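Long-range contact in DNA polymerase III subunit beta (Helicobacter pylori 26695, PDB 4S3I), which forms the sliding clamp that tethers DNA polymerases and other proteins to DNA and so makes replication processive: residues Cys199-Phe213 against Ala226-Ile240. Numbering follows the deposited sequence.
Sequences CILPKRALLEILKLF and AVIENEMHTFFTKLI
Phe-235 of strand 233-238 packs along helix 203-212, meeting Ala-205, Glu-208, Ile-209 and Leu-212. Its CB sits at the edge of the Phe-213 ring, in that ring's plane, 3.6 Å from Phe-213 CE2. With CG anti to the backbone N (chi1 167°), the ring is carried against the helix: CD1 meets Leu-212 CD1, CE1 meets Glu-208 CB, and Ile-209 CG1 lies over one face, 3.8 Å from Phe-235 CE2. At the far end CZ comes within 3.9 Å of Ala-205 CB, which approaches the ring edge in plane.

Phe-213, just past the helix, turns its own ring flat onto Ile-228: CG2 stands over the ring centre, 3.5 Å from the centroid, while Leu-212 CB sits against the opposite face, toward its rim. Ile-228's other branch goes to the helix, CD1 reaching Ile-209 CD1 at 3.6 Å. Leu-212 CD2 stands over the centre of the His-233 ring in a CH-pi contact; ND1 of that ring is hydrogen-bonded to Ser-57 OG of the neighbouring strand 53-60.

Toward the other end, Ala-205 CB packs on Thr-237, whose OG1 donates a hydrogen bond to Lys-238 O. There the chain joins strand 199-202 through Ile-240 N to Ile-200 O, 2.8 Å and nearly straight (166°), and a water links Ile-200 N to Ile-240 O. Leu-201 and Leu-239 meet through their CD2 methyls beside this bond.

Helix 203-212 thus lies almost antiparallel to strand 233-238, at 167°, packed on a sheet whose strands come from the central domain and, through strand 53-60 beside 233-238, from the N-terminal one: the helix-on-sheet layering of the DNA clamp fold.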
loop_
_atom_site.group_PDB
_atom_site.type_symbol
_atom_site.label_atom_id
_atom_site.label_comp_id
_atom_site.label_asym_id
_atom_site.label_seq_id
_atom_site.Cartn_x
_atom_site.Cartn_y
_atom_site.Cartn_z
ATOM N N CYS A 199 -7.896 27.223 21.121
ATOM C CA CYS A 199 -8.637 26.023 20.753
ATOM C C CYS A 199 -7.647 24.891 20.533
ATOM O O CYS A 199 -6.682 25.048 19.778
ATOM C CB CYS A 199 -9.431 26.256 19.464
ATOM S SG CYS A 199 -10.635 27.612 19.535
ATOM N N ILE A 200 -7.872 23.751 21.183
ATOM C CA ILE A 200 -7.027 22.589 20.931
ATOM C C ILE A 200 -7.808 21.534 20.152
ATOM O O ILE A 200 -8.744 20.925 20.695
ATOM C CB ILE A 200 -6.487 21.948 22.232
ATOM C CG1 ILE A 200 -5.742 22.968 23.087
ATOM C CG2 ILE A 200 -5.545 20.804 21.898
ATOM C CD1 ILE A 200 -5.451 22.476 24.520
ATOM N N LEU A 201 -7.421 21.323 18.894
ATOM C CA LEU A 201 -8.070 20.345 18.025
ATOM C C LEU A 201 -7.393 18.982 18.148
ATOM O O LEU A 201 -6.178 18.890 17.983
ATOM C CB LEU A 201 -7.963 20.749 16.558
ATOM C CG LEU A 201 -8.508 22.024 15.934
ATOM C CD1 LEU A 201 -9.106 21.678 14.591
ATOM C CD2 LEU A 201 -9.531 22.686 16.791
ATOM N N PRO A 202 -8.181 17.917 18.390
ATOM C CA PRO A 202 -7.619 16.552 18.431
ATOM C C PRO A 202 -6.940 16.177 17.123
ATOM O O PRO A 202 -7.351 16.666 16.065
ATOM C CB PRO A 202 -8.851 15.662 18.626
ATOM C CG PRO A 202 -9.897 16.574 19.247
ATOM C CD PRO A 202 -9.637 17.937 18.646
ATOM N N LYS A 203 -5.927 15.311 17.192
ATOM C CA LYS A 203 -5.180 14.879 16.011
ATOM C C LYS A 203 -6.085 14.287 14.934
ATOM O O LYS A 203 -5.923 14.577 13.747
ATOM C CB LYS A 203 -4.091 13.875 16.416
ATOM C CG LYS A 203 -3.269 13.278 15.257
ATOM C CD LYS A 203 -2.119 14.183 14.801
ATOM C CE LYS A 203 -1.158 13.458 13.836
ATOM N NZ LYS A 203 0.091 12.939 14.492
ATOM N N ARG A 204 -7.059 13.480 15.352
ATOM C CA ARG A 204 -7.962 12.855 14.389
ATOM C C ARG A 204 -8.667 13.917 13.562
ATOM O O ARG A 204 -8.749 13.811 12.333
ATOM C CB ARG A 204 -9.010 11.985 15.095
ATOM C CG ARG A 204 -9.977 11.325 14.111
ATOM C CD ARG A 204 -11.240 10.838 14.790
ATOM N NE ARG A 204 -12.190 10.274 13.831
ATOM C CZ ARG A 204 -13.316 9.657 14.176
ATOM N NH1 ARG A 204 -13.623 9.521 15.459
ATOM N NH2 ARG A 204 -14.129 9.174 13.241
ATOM N N ALA A 205 -9.162 14.949 14.248
ATOM C CA ALA A 205 -9.825 16.059 13.583
ATOM C C ALA A 205 -8.867 16.720 12.609
ATOM O O ALA A 205 -9.231 17.037 11.464
ATOM C CB ALA A 205 -10.329 17.077 14.614
ATOM N N LEU A 206 -7.638 16.940 13.070
ATOM C CA LEU A 206 -6.601 17.530 12.214
ATOM C C LEU A 206 -6.483 16.750 10.907
ATOM O O LEU A 206 -6.551 17.314 9.806
ATOM C CB LEU A 206 -5.259 17.561 12.960
ATOM C CG LEU A 206 -4.152 18.521 12.486
ATOM C CD1 LEU A 206 -2.949 18.439 13.409
ATOM C CD2 LEU A 206 -3.700 18.269 11.063
ATOM N N LEU A 207 -6.311 15.444 11.023
ATOM C CA LEU A 207 -6.125 14.618 9.838
ATOM C C LEU A 207 -7.357 14.625 8.934
ATOM O O LEU A 207 -7.233 14.696 7.712
ATOM C CB LEU A 207 -5.740 13.206 10.254
ATOM C CG LEU A 207 -4.394 13.148 10.983
ATOM C CD1 LEU A 207 -4.183 11.796 11.670
ATOM C CD2 LEU A 207 -3.254 13.445 10.002
ATOM N N GLU A 208 -8.550 14.587 9.527
ATOM C CA GLU A 208 -9.762 14.710 8.719
ATOM C C GLU A 208 -9.853 16.061 8.000
ATOM O O GLU A 208 -10.182 16.114 6.813
ATOM C CB GLU A 208 -11.025 14.447 9.563
ATOM C CG GLU A 208 -11.080 13.058 10.187
ATOM C CD GLU A 208 -10.778 11.934 9.191
ATOM O OE1 GLU A 208 -11.040 12.101 7.980
ATOM O OE2 GLU A 208 -10.280 10.870 9.629
ATOM N N ILE A 209 -9.562 17.146 8.717
ATOM C CA ILE A 209 -9.556 18.471 8.102
ATOM C C ILE A 209 -8.679 18.509 6.856
ATOM O O ILE A 209 -9.038 19.118 5.839
ATOM C CB ILE A 209 -9.091 19.553 9.098
ATOM C CG1 ILE A 209 -10.210 19.851 10.084
ATOM C CG2 ILE A 209 -8.706 20.851 8.373
ATOM C CD1 ILE A 209 -9.715 20.378 11.408
ATOM N N LEU A 210 -7.534 17.843 6.927
ATOM C CA LEU A 210 -6.617 17.830 5.792
ATOM C C LEU A 210 -7.227 17.159 4.558
ATOM O O LEU A 210 -6.889 17.519 3.424
ATOM C CB LEU A 210 -5.289 17.173 6.168
ATOM C CG LEU A 210 -4.458 17.924 7.207
ATOM C CD1 LEU A 210 -3.195 17.134 7.554
ATOM C CD2 LEU A 210 -4.088 19.319 6.686
ATOM N N LYS A 211 -8.134 16.203 4.766
ATOM C CA LYS A 211 -8.741 15.528 3.618
ATOM C C LYS A 211 -9.862 16.365 3.012
ATOM O O LYS A 211 -10.217 16.189 1.848
ATOM C CB LYS A 211 -9.292 14.149 4.002
ATOM C CG LYS A 211 -8.325 13.207 4.677
ATOM C CD LYS A 211 -9.071 11.936 5.073
ATOM C CE LYS A 211 -8.437 11.245 6.271
ATOM N NZ LYS A 211 -9.273 10.095 6.750
ATOM N N LEU A 212 -10.428 17.270 3.807
ATOM C CA LEU A 212 -11.647 17.948 3.406
ATOM C C LEU A 212 -11.401 19.350 2.886
ATOM O O LEU A 212 -12.070 19.806 1.949
ATOM C CB LEU A 212 -12.620 18.021 4.585
ATOM C CG LEU A 212 -13.216 16.689 5.024
ATOM C CD1 LEU A 212 -13.852 16.794 6.403
ATOM C CD2 LEU A 212 -14.247 16.249 4.004
ATOM N N PHE A 213 -10.449 20.045 3.499
ATOM C CA PHE A 213 -10.360 21.488 3.292
ATOM C C PHE A 213 -8.985 21.910 2.806
ATOM O O PHE A 213 -8.001 21.246 3.077
ATOM C CB PHE A 213 -10.702 22.230 4.586
ATOM C CG PHE A 213 -12.074 21.910 5.127
ATOM C CD1 PHE A 213 -13.210 22.458 4.540
ATOM C CD2 PHE A 213 -12.222 21.072 6.224
ATOM C CE1 PHE A 213 -14.491 22.162 5.038
ATOM C CE2 PHE A 213 -13.488 20.771 6.737
ATOM C CZ PHE A 213 -14.625 21.313 6.140
ATOM N N ALA A 226 -15.278 23.078 17.514
ATOM C CA ALA A 226 -14.865 23.886 16.379
ATOM C C ALA A 226 -15.650 23.416 15.163
ATOM O O ALA A 226 -15.831 22.208 14.951
ATOM C CB ALA A 226 -13.387 23.774 16.139
ATOM N N VAL A 227 -16.106 24.371 14.363
ATOM C CA VAL A 227 -16.879 24.081 13.168
ATOM C C VAL A 227 -16.201 24.699 11.950
ATOM O O VAL A 227 -15.891 25.892 11.941
ATOM C CB VAL A 227 -18.322 24.614 13.313
ATOM C CG1 VAL A 227 -19.089 24.476 11.994
ATOM C CG2 VAL A 227 -19.038 23.881 14.439
ATOM N N ILE A 228 -15.967 23.890 10.920
ATOM C CA ILE A 228 -15.343 24.387 9.703
ATOM C C ILE A 228 -16.300 24.207 8.534
ATOM O O ILE A 228 -16.850 23.116 8.341
ATOM C CB ILE A 228 -14.023 23.655 9.428
ATOM C CG1 ILE A 228 -13.035 23.933 10.562
ATOM C CG2 ILE A 228 -13.430 24.077 8.101
ATOM C CD1 ILE A 228 -11.717 23.178 10.430
ATOM N N GLU A 229 -16.518 25.272 7.763
ATOM C CA GLU A 229 -17.497 25.226 6.679
ATOM C C GLU A 229 -16.986 25.806 5.359
ATOM O O GLU A 229 -16.328 26.853 5.339
ATOM C CB GLU A 229 -18.790 25.963 7.080
ATOM C CG GLU A 229 -19.197 25.827 8.531
ATOM C CD GLU A 229 -20.330 26.771 8.930
ATOM O OE1 GLU A 229 -20.151 27.540 9.909
ATOM O OE2 GLU A 229 -21.396 26.736 8.271
ATOM N N ASN A 230 -17.284 25.112 4.261
ATOM C CA ASN A 230 -17.243 25.727 2.927
ATOM C C ASN A 230 -18.575 25.465 2.237
ATOM O O ASN A 230 -19.554 25.134 2.919
ATOM C CB ASN A 230 -16.043 25.255 2.092
ATOM C CG ASN A 230 -16.053 23.761 1.818
ATOM O OD1 ASN A 230 -17.034 23.047 2.089
ATOM N ND2 ASN A 230 -14.945 23.273 1.275
ATOM N N GLU A 231 -18.640 25.597 0.914
ATOM C CA GLU A 231 -19.950 25.497 0.267
ATOM C C GLU A 231 -20.524 24.080 0.349
ATOM O O GLU A 231 -21.730 23.911 0.545
ATOM C CB GLU A 231 -19.929 26.024 -1.174
ATOM C CG GLU A 231 -21.289 26.571 -1.642
ATOM C CD GLU A 231 -21.166 27.827 -2.503
ATOM O OE1 GLU A 231 -21.768 27.859 -3.603
ATOM O OE2 GLU A 231 -20.477 28.782 -2.075
ATOM N N MET A 232 -19.658 23.072 0.245
ATOM C CA MET A 232 -20.106 21.675 0.267
ATOM C C MET A 232 -20.171 21.026 1.667
ATOM O O MET A 232 -21.052 20.197 1.932
ATOM C CB MET A 232 -19.241 20.810 -0.669
ATOM C CG MET A 232 -19.611 19.327 -0.645
ATOM S SD MET A 232 -18.701 18.304 -1.831
ATOM C CE MET A 232 -19.327 16.672 -1.384
ATOM N N HIS A 233 -19.249 21.394 2.553
ATOM C CA HIS A 233 -19.101 20.682 3.820
ATOM C C HIS A 233 -19.302 21.528 5.070
ATOM O O HIS A 233 -18.922 22.704 5.110
ATOM C CB HIS A 233 -17.709 20.059 3.907
ATOM C CG HIS A 233 -17.386 19.125 2.787
ATOM N ND1 HIS A 233 -18.098 17.965 2.555
ATOM C CD2 HIS A 233 -16.409 19.162 1.851
ATOM C CE1 HIS A 233 -17.577 17.337 1.518
ATOM N NE2 HIS A 233 -16.549 18.039 1.070
ATOM N N THR A 234 -19.891 20.911 6.096
ATOM C CA THR A 234 -19.837 21.441 7.452
ATOM C C THR A 234 -19.222 20.349 8.318
ATOM O O THR A 234 -19.808 19.280 8.488
ATOM C CB THR A 234 -21.221 21.811 8.003
ATOM O OG1 THR A 234 -21.867 22.742 7.121
ATOM C CG2 THR A 234 -21.100 22.425 9.410
ATOM N N PHE A 235 -18.032 20.618 8.842
ATOM C CA PHE A 235 -17.314 19.689 9.692
ATOM C C PHE A 235 -17.319 20.249 11.095
ATOM O O PHE A 235 -17.225 21.476 11.280
ATOM C CB PHE A 235 -15.872 19.580 9.196
ATOM C CG PHE A 235 -14.934 18.899 10.160
ATOM C CD1 PHE A 235 -14.673 17.545 10.039
ATOM C CD2 PHE A 235 -14.284 19.621 11.167
ATOM C CE1 PHE A 235 -13.790 16.906 10.912
ATOM C CE2 PHE A 235 -13.407 18.994 12.047
ATOM C CZ PHE A 235 -13.158 17.626 11.918
ATOM N N PHE A 236 -17.425 19.373 12.089
ATOM C CA PHE A 236 -17.191 19.784 13.470
ATOM C C PHE A 236 -16.330 18.781 14.233
ATOM O O PHE A 236 -16.274 17.594 13.897
ATOM C CB PHE A 236 -18.499 20.018 14.219
ATOM C CG PHE A 236 -19.101 18.764 14.801
ATOM C CD1 PHE A 236 -18.789 18.357 16.097
ATOM C CD2 PHE A 236 -19.990 17.997 14.054
ATOM C CE1 PHE A 236 -19.341 17.185 16.636
ATOM C CE2 PHE A 236 -20.557 16.845 14.585
ATOM C CZ PHE A 236 -20.226 16.435 15.876
ATOM N N THR A 237 -15.669 19.277 15.269
ATOM C CA THR A 237 -14.974 18.423 16.217
ATOM C C THR A 237 -15.112 18.983 17.610
ATOM O O THR A 237 -15.140 20.203 17.810
ATOM C CB THR A 237 -13.467 18.256 15.882
ATOM O OG1 THR A 237 -12.844 17.442 16.889
ATOM C CG2 THR A 237 -12.771 19.612 15.839
ATOM N N LYS A 238 -15.231 18.087 18.579
ATOM C CA LYS A 238 -15.140 18.512 19.957
ATOM C C LYS A 238 -13.695 18.947 20.148
ATOM O O LYS A 238 -12.792 18.429 19.478
ATOM C CB LYS A 238 -15.486 17.363 20.903
ATOM C CG LYS A 238 -15.652 17.794 22.342
ATOM C CD LYS A 238 -15.700 16.603 23.304
ATOM C CE LYS A 238 -16.927 15.718 23.102
ATOM N NZ LYS A 238 -17.071 14.699 24.197
ATOM N N LEU A 239 -13.478 19.920 21.024
ATOM C CA LEU A 239 -12.127 20.372 21.335
ATOM C C LEU A 239 -11.590 19.587 22.529
ATOM O O LEU A 239 -12.358 19.025 23.321
ATOM C CB LEU A 239 -12.120 21.865 21.683
ATOM C CG LEU A 239 -12.638 22.878 20.662
ATOM C CD1 LEU A 239 -12.501 24.320 21.174
ATOM C CD2 LEU A 239 -11.936 22.713 19.337
ATOM N N ILE A 240 -10.269 19.561 22.668
ATOM C CA ILE A 240 -9.657 19.047 23.887
ATOM C C ILE A 240 -9.691 20.097 24.993
ATOM O O ILE A 240 -9.202 21.217 24.809
ATOM C CB ILE A 240 -8.208 18.621 23.651
ATOM C CG1 ILE A 240 -8.155 17.542 22.570
ATOM C CG2 ILE A 240 -7.588 18.115 24.952
ATOM C CD1 ILE A 240 -6.752 17.076 22.234
HETATM O O HOH W 1 -9.150 23.710 23.763
#